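Ribonucleoside-diphosphate reductase subunit beta (Bacillus halodurans C-125, PDB 2RCC) probably serves as the iron-dependent small subunit of a class I ribonucleotide reductase, which converts ribonucleoside diphosphates to deoxyribonucleotides for DNA synthesis. Local coordinates at residues 79-84 against 195-200; 178-183 against 251-256. All coordinates share one frame; numbering follows the deposited sequence. Where two conformers were deposited one is given.

Interaction 1. Residues 79-84 against 195-200; sequences KKIIGL and AFFYNL
In the all-helical, ferritin-like fold of the reductase small subunit, helix 72-87 packs on helix 191-202 where Ile81 and Ile82 meet the rings of Phe196 and Phe197. The axes of the two short segments stay 11.3 Å apart and run at 130° to each other, a separation that the large aromatic side chains bridge. Ile81 reaches both rings with different branches. Its CD1 lies over one face of Phe196, 4.1 Å from the ring centroid and 27° off the normal, a CH-pi contact. The other branch, with CG2 anti to the backbone N, puts that methyl 3.5 Å from Phe197 CE2 in an oblique approach, the two side chains lying alongside and pointing opposite ways.

Ile82 belongs to the neighbourhood of the radical site inferred from related enzymes: its side chain touches Tyr126, the probable active-site tyrosine of helix 106-133, and also Val129 and Leu130. Toward helix 191-202 it extends CD1, which comes within 3.9 Å of Phe197 CZ, the two side chains roughly perpendicular. Within helix 191-202 the two phenylalanines also pack together, Phe196 CD2 standing 3.9 Å above the plane of the Phe197 ring and displaced toward its rim. Phe78 makes an edge-to-face pair with Phe197, and Thr209 and Ile213 of helix 207-237 also touch its side chain.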
loop_
_atom_site.group_PDB
_atom_site.type_symbol
_atom_site.label_atom_id
_atom_site.label_comp_id
_atom_site.label_asym_id
_atom_site.label_seq_id
_atom_site.Cartn_x
_atom_site.Cartn_y
_atom_site.Cartn_z
ATOM N N LYS A 79 -25.945 -4.539 14.213
ATOM C CA LYS A 79 -25.182 -3.493 14.938
ATOM C C LYS A 79 -23.950 -4.040 15.591
ATOM O O LYS A 79 -22.867 -3.425 15.497
ATOM C CB LYS A 79 -26.074 -2.781 15.978
ATOM C CG LYS A 79 -27.066 -1.814 15.326
ATOM C CD LYS A 79 -28.316 -1.504 16.147
ATOM C CE LYS A 79 -28.032 -0.837 17.464
ATOM N NZ LYS A 79 -29.331 -0.466 18.105
ATOM N N LYS A 80 -24.110 -5.199 16.238
ATOM C CA LYS A 80 -23.000 -5.865 16.919
ATOM C C LYS A 80 -21.911 -6.289 15.951
ATOM O O LYS A 80 -20.739 -6.028 16.207
ATOM C CB LYS A 80 -23.462 -7.076 17.717
ATOM C CG LYS A 80 -24.189 -6.748 18.974
ATOM C CD LYS A 80 -24.901 -7.948 19.532
ATOM C CE LYS A 80 -25.766 -7.572 20.733
ATOM N NZ LYS A 80 -24.997 -7.190 21.942
ATOM N N ILE A 81 -22.295 -6.874 14.824
ATOM C CA ILE A 81 -21.331 -7.364 13.840
ATOM C C ILE A 81 -20.650 -6.210 13.066
ATOM O O ILE A 81 -19.408 -6.154 13.013
ATOM C CB ILE A 81 -21.957 -8.408 12.888
ATOM C CG1 ILE A 81 -22.425 -9.654 13.666
ATOM C CG2 ILE A 81 -20.941 -8.872 11.852
ATOM C CD1 ILE A 81 -23.433 -10.486 12.857
ATOM N N ILE A 82 -21.434 -5.301 12.495
ATOM C CA ILE A 82 -20.852 -4.163 11.768
ATOM C C ILE A 82 -20.031 -3.285 12.735
ATOM O O ILE A 82 -18.940 -2.866 12.368
ATOM C CB ILE A 82 -21.909 -3.345 10.929
ATOM C CG1 ILE A 82 -21.224 -2.701 9.736
ATOM C CG2 ILE A 82 -22.746 -2.331 11.789
ATOM C CD1 ILE A 82 -20.867 -3.767 8.633
ATOM N N GLY A 83 -20.544 -3.084 13.963
ATOM C CA GLY A 83 -19.862 -2.346 15.029
ATOM C C GLY A 83 -18.495 -2.938 15.375
ATOM O O GLY A 83 -17.515 -2.205 15.479
ATOM N N LEU A 84 -18.426 -4.262 15.525
ATOM C CA LEU A 84 -17.180 -4.964 15.821
ATOM C C LEU A 84 -16.198 -4.807 14.666
ATOM O O LEU A 84 -15.020 -4.504 14.885
ATOM C CB LEU A 84 -17.412 -6.462 16.052
ATOM C CG LEU A 84 -16.161 -7.260 16.442
ATOM C CD1 LEU A 84 -15.436 -6.656 17.652
ATOM C CD2 LEU A 84 -16.520 -8.673 16.680
ATOM N N ALA A 195 -21.581 -14.167 6.369
ATOM C CA ALA A 195 -22.767 -14.968 6.027
ATOM C C ALA A 195 -24.065 -14.350 6.534
ATOM O O ALA A 195 -25.096 -14.446 5.850
ATOM C CB ALA A 195 -22.615 -16.412 6.549
ATOM N N PHE A 196 -24.028 -13.749 7.728
ATOM C CA PHE A 196 -25.184 -13.032 8.302
ATOM C C PHE A 196 -25.671 -11.946 7.320
ATOM O O PHE A 196 -26.853 -11.832 7.049
ATOM C CB PHE A 196 -24.870 -12.464 9.704
ATOM C CG PHE A 196 -25.895 -11.471 10.205
ATOM C CD1 PHE A 196 -26.994 -11.896 10.920
ATOM C CD2 PHE A 196 -25.755 -10.118 9.976
ATOM C CE1 PHE A 196 -27.925 -10.992 11.384
ATOM C CE2 PHE A 196 -26.720 -9.205 10.404
ATOM C CZ PHE A 196 -27.783 -9.642 11.109
ATOM N N PHE A 197 -24.738 -11.163 6.783
ATOM C CA PHE A 197 -25.078 -10.127 5.850
ATOM C C PHE A 197 -25.653 -10.712 4.555
ATOM O O PHE A 197 -26.661 -10.208 4.039
ATOM C CB PHE A 197 -23.883 -9.200 5.599
ATOM C CG PHE A 197 -23.446 -8.464 6.827
ATOM C CD1 PHE A 197 -24.284 -7.552 7.430
ATOM C CD2 PHE A 197 -22.225 -8.706 7.400
ATOM C CE1 PHE A 197 -23.894 -6.883 8.568
ATOM C CE2 PHE A 197 -21.837 -8.031 8.537
ATOM C CZ PHE A 197 -22.678 -7.132 9.111
ATOM N N TYR A 198 -25.040 -11.788 4.053
ATOM C CA TYR A 198 -25.545 -12.423 2.826
ATOM C C TYR A 198 -26.913 -13.060 3.044
ATOM O O TYR A 198 -27.726 -13.085 2.110
ATOM C CB TYR A 198 -24.567 -13.481 2.288
ATOM C CG TYR A 198 -23.169 -12.984 1.966
ATOM C CD1 TYR A 198 -22.946 -11.743 1.368
ATOM C CD2 TYR A 198 -22.061 -13.796 2.211
ATOM C CE1 TYR A 198 -21.649 -11.316 1.066
ATOM C CE2 TYR A 198 -20.790 -13.386 1.915
ATOM C CZ TYR A 198 -20.595 -12.154 1.341
ATOM O OH TYR A 198 -19.323 -11.784 1.056
ATOM N N ASN A 199 -27.166 -13.570 4.261
ATOM C CA ASN A 199 -28.473 -14.165 4.598
ATOM C C ASN A 199 -29.553 -13.100 4.508
ATOM O O ASN A 199 -30.683 -13.400 4.143
ATOM C CB ASN A 199 -28.444 -14.804 6.006
ATOM C CG ASN A 199 -29.787 -15.439 6.415
ATOM O OD1 ASN A 199 -30.286 -16.340 5.756
ATOM N ND2 ASN A 199 -30.342 -14.980 7.525
ATOM N N LEU A 200 -29.241 -11.859 4.871
ATOM C CA LEU A 200 -30.228 -10.761 4.727
ATOM C C LEU A 200 -30.513 -10.438 3.267
ATOM O O LEU A 200 -31.679 -10.340 2.853
ATOM C CB LEU A 200 -29.778 -9.476 5.471
ATOM C CG LEU A 200 -29.731 -9.531 7.008
ATOM C CD1 LEU A 200 -29.173 -8.254 7.608
ATOM C CD2 LEU A 200 -31.128 -9.803 7.594
#

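Interaction 2. Residues 178-183 against 251-256; sequences SIVYDV and KTTLMK
Thr253 of helix 244-268 meets Val180 and Tyr181, consecutive residues of helix 172-187, through a single methyl group. The backbones come nearest at Tyr181 and Thr253, whose CA atoms are 8.0 Å apart. The side chain of Thr253 leaves its backbone toward helix 172-187, and with CG2 anti to its own backbone N (OG1 chi1 -53°) the methyl is the branch that makes the contact. It comes obliquely to the CD1-CE1 bond of the Tyr181 ring, with Thr253 CG2 3.6 Å from Tyr181 CE1. The hydroxyl is engaged within its own helix instead: Thr253 OG1 is hydrogen-bonded to the carbonyl oxygen of Phe249, one turn earlier, which leaves an apolar surface for the interhelical contact.

Val180 also sets out toward helix 244-268, but packs more loosely, with CG1 4.3 Å from Thr253 CG2. Phe249 and Val250 of helix 244-268 touch the same valine, and Phe231 of helix 207-237 packs on it as well. Tyr181 starts along a different line; its CG is anti to the carbonyl carbon (chi1 -57°), and the ring swings round until its CD1-CE1 bond reaches the threonine, with Phe249 as a further neighbour. All three residues are buried, and the contact between them is wholly apolar. The Tyr181 side chain is about 9 Å from that of Glu186, a probable ligand of the second iron further along helix 172-187. The contact joins the helix that carries this probable iron ligand to helix 244-268 by apolar packing within the helical bundle of the ferritin-like small-subunit fold.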
loop_
_atom_site.group_PDB
_atom_site.type_symbol
_atom_site.label_atom_id
_atom_site.label_comp_id
_atom_site.label_asym_id
_atom_site.label_seq_id
_atom_site.Cartn_x
_atom_site.Cartn_y
_atom_site.Cartn_z
ATOM N N SER A 178 3.276 -17.062 11.195
ATOM C CA SER A 178 2.623 -15.774 10.983
ATOM C C SER A 178 1.788 -15.739 9.677
ATOM O O SER A 178 0.694 -15.181 9.652
ATOM C CB SER A 178 3.710 -14.682 11.043
ATOM O OG SER A 178 3.197 -13.438 10.654
ATOM N N ILE A 179 2.302 -16.323 8.591
ATOM C CA ILE A 179 1.558 -16.482 7.311
ATOM C C ILE A 179 0.295 -17.329 7.510
ATOM O O ILE A 179 -0.761 -17.023 6.944
ATOM C CB ILE A 179 2.450 -17.149 6.203
ATOM C CG1 ILE A 179 3.510 -16.172 5.703
ATOM C CG2 ILE A 179 1.613 -17.668 5.005
ATOM C CD1 ILE A 179 2.945 -15.055 4.779
ATOM N N VAL A 180 0.392 -18.388 8.312
ATOM C CA VAL A 180 -0.787 -19.223 8.601
ATOM C C VAL A 180 -1.849 -18.407 9.332
ATOM O O VAL A 180 -3.032 -18.512 8.987
ATOM C CB VAL A 180 -0.455 -20.527 9.387
ATOM C CG1 VAL A 180 -1.772 -21.282 9.783
ATOM C CG2 VAL A 180 0.485 -21.453 8.546
ATOM N N TYR A 181 -1.433 -17.628 10.341
ATOM C CA TYR A 181 -2.377 -16.769 11.058
ATOM C C TYR A 181 -2.999 -15.754 10.095
ATOM O O TYR A 181 -4.187 -15.484 10.210
ATOM C CB TYR A 181 -1.755 -16.047 12.248
ATOM C CG TYR A 181 -1.130 -16.945 13.271
ATOM C CD1 TYR A 181 -1.815 -18.027 13.820
ATOM C CD2 TYR A 181 0.145 -16.703 13.708
ATOM C CE1 TYR A 181 -1.214 -18.852 14.770
ATOM C CE2 TYR A 181 0.738 -17.498 14.640
ATOM C CZ TYR A 181 0.076 -18.576 15.162
ATOM O OH TYR A 181 0.737 -19.344 16.098
ATOM N N ASP A 182 -2.216 -15.213 9.157
ATOM C CA ASP A 182 -2.748 -14.283 8.105
ATOM C C ASP A 182 -3.868 -14.924 7.237
ATOM O O ASP A 182 -4.863 -14.268 6.887
ATOM C CB ASP A 182 -1.661 -13.781 7.143
ATOM C CG ASP A 182 -0.594 -12.882 7.781
ATOM O OD1 ASP A 182 -0.811 -12.291 8.857
ATOM O OD2 ASP A 182 0.508 -12.757 7.157
ATOM N N VAL A 183 -3.663 -16.170 6.834
ATOM C CA VAL A 183 -4.657 -16.950 6.082
ATOM C C VAL A 183 -5.947 -17.081 6.923
ATOM O O VAL A 183 -7.029 -16.883 6.415
ATOM C CB VAL A 183 -4.089 -18.344 5.644
ATOM C CG1 VAL A 183 -5.204 -19.314 5.217
ATOM C CG2 VAL A 183 -3.037 -18.178 4.526
ATOM N N LYS A 251 -2.922 -27.972 10.969
ATOM C CA LYS A 251 -4.174 -28.654 11.308
ATOM C C LYS A 251 -4.691 -28.131 12.665
ATOM O O LYS A 251 -5.820 -27.701 12.765
ATOM C CB LYS A 251 -3.979 -30.186 11.293
ATOM C CG LYS A 251 -5.260 -30.965 11.052
ATOM C CD LYS A 251 -5.047 -32.477 10.877
ATOM C CE LYS A 251 -4.647 -33.172 12.179
ATOM N NZ LYS A 251 -4.806 -34.667 12.106
ATOM N N THR A 252 -3.837 -28.133 13.674
ATOM C CA THR A 252 -4.171 -27.645 15.003
ATOM C C THR A 252 -4.625 -26.182 15.040
ATOM O O THR A 252 -5.646 -25.846 15.680
ATOM C CB THR A 252 -2.946 -27.826 15.921
ATOM O OG1 THR A 252 -2.721 -29.221 16.088
ATOM C CG2 THR A 252 -3.190 -27.211 17.294
ATOM N N THR A 253 -3.889 -25.323 14.337
ATOM C CA THR A 253 -4.189 -23.895 14.292
ATOM C C THR A 253 -5.521 -23.628 13.578
ATOM O O THR A 253 -6.325 -22.841 14.078
ATOM C CB THR A 253 -3.008 -23.107 13.689
ATOM O OG1 THR A 253 -1.830 -23.457 14.425
ATOM C CG2 THR A 253 -3.252 -21.597 13.776
ATOM N N LEU A 254 -5.753 -24.289 12.436
ATOM C CA LEU A 254 -7.052 -24.198 11.751
ATOM C C LEU A 254 -8.214 -24.708 12.602
ATOM O O LEU A 254 -9.270 -24.091 12.619
ATOM C CB LEU A 254 -7.034 -24.955 10.421
ATOM C CG LEU A 254 -6.219 -24.306 9.295
ATOM C CD1 LEU A 254 -6.078 -25.287 8.148
ATOM C CD2 LEU A 254 -6.820 -22.989 8.843
HETATM N N MSE A 255 -8.018 -25.809 13.328
HETATM C CA MSE A 255 -9.080 -26.333 14.206
HETATM C C MSE A 255 -9.390 -25.406 15.368
HETATM O O MSE A 255 -10.555 -25.217 15.705
HETATM C CB MSE A 255 -8.725 -27.716 14.757
HETATM C CG MSE A 255 -8.649 -28.804 13.703
HETATM SE SE MSE A 255 -7.990 -30.520 14.353
HETATM C CE MSE A 255 -6.918 -30.087 15.900
ATOM N N LYS A 256 -8.359 -24.829 15.984
ATOM C CA LYS A 256 -8.555 -23.866 17.088
ATOM C C LYS A 256 -9.271 -22.628 16.592
ATOM O O LYS A 256 -10.178 -22.108 17.263
ATOM C CB LYS A 256 -7.208 -23.484 17.714
ATOM C CG LYS A 256 -7.309 -22.609 18.957
#

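Interactions 1 and 2 are both buried apolar helix contacts in the same small-chain fold, but they lie apart, with centres about 24 Å from each other and nearest atoms about 14 Å. They use four different helices, although helices 172-187 and 191-202 follow one another in the chain and the paired segments alternate along it. Interaction 1 sets branched aliphatic residues against phenylalanine rings and adjoins the probable active-site tyrosine. Interaction 2 lies nearer the centre of the chain, buries somewhat less surface, and relies on one threonine methyl that touches both a valine and a tyrosine. Helix 207-237 provides neighbours to both, touching Phe197 in the first and Val180 in the second.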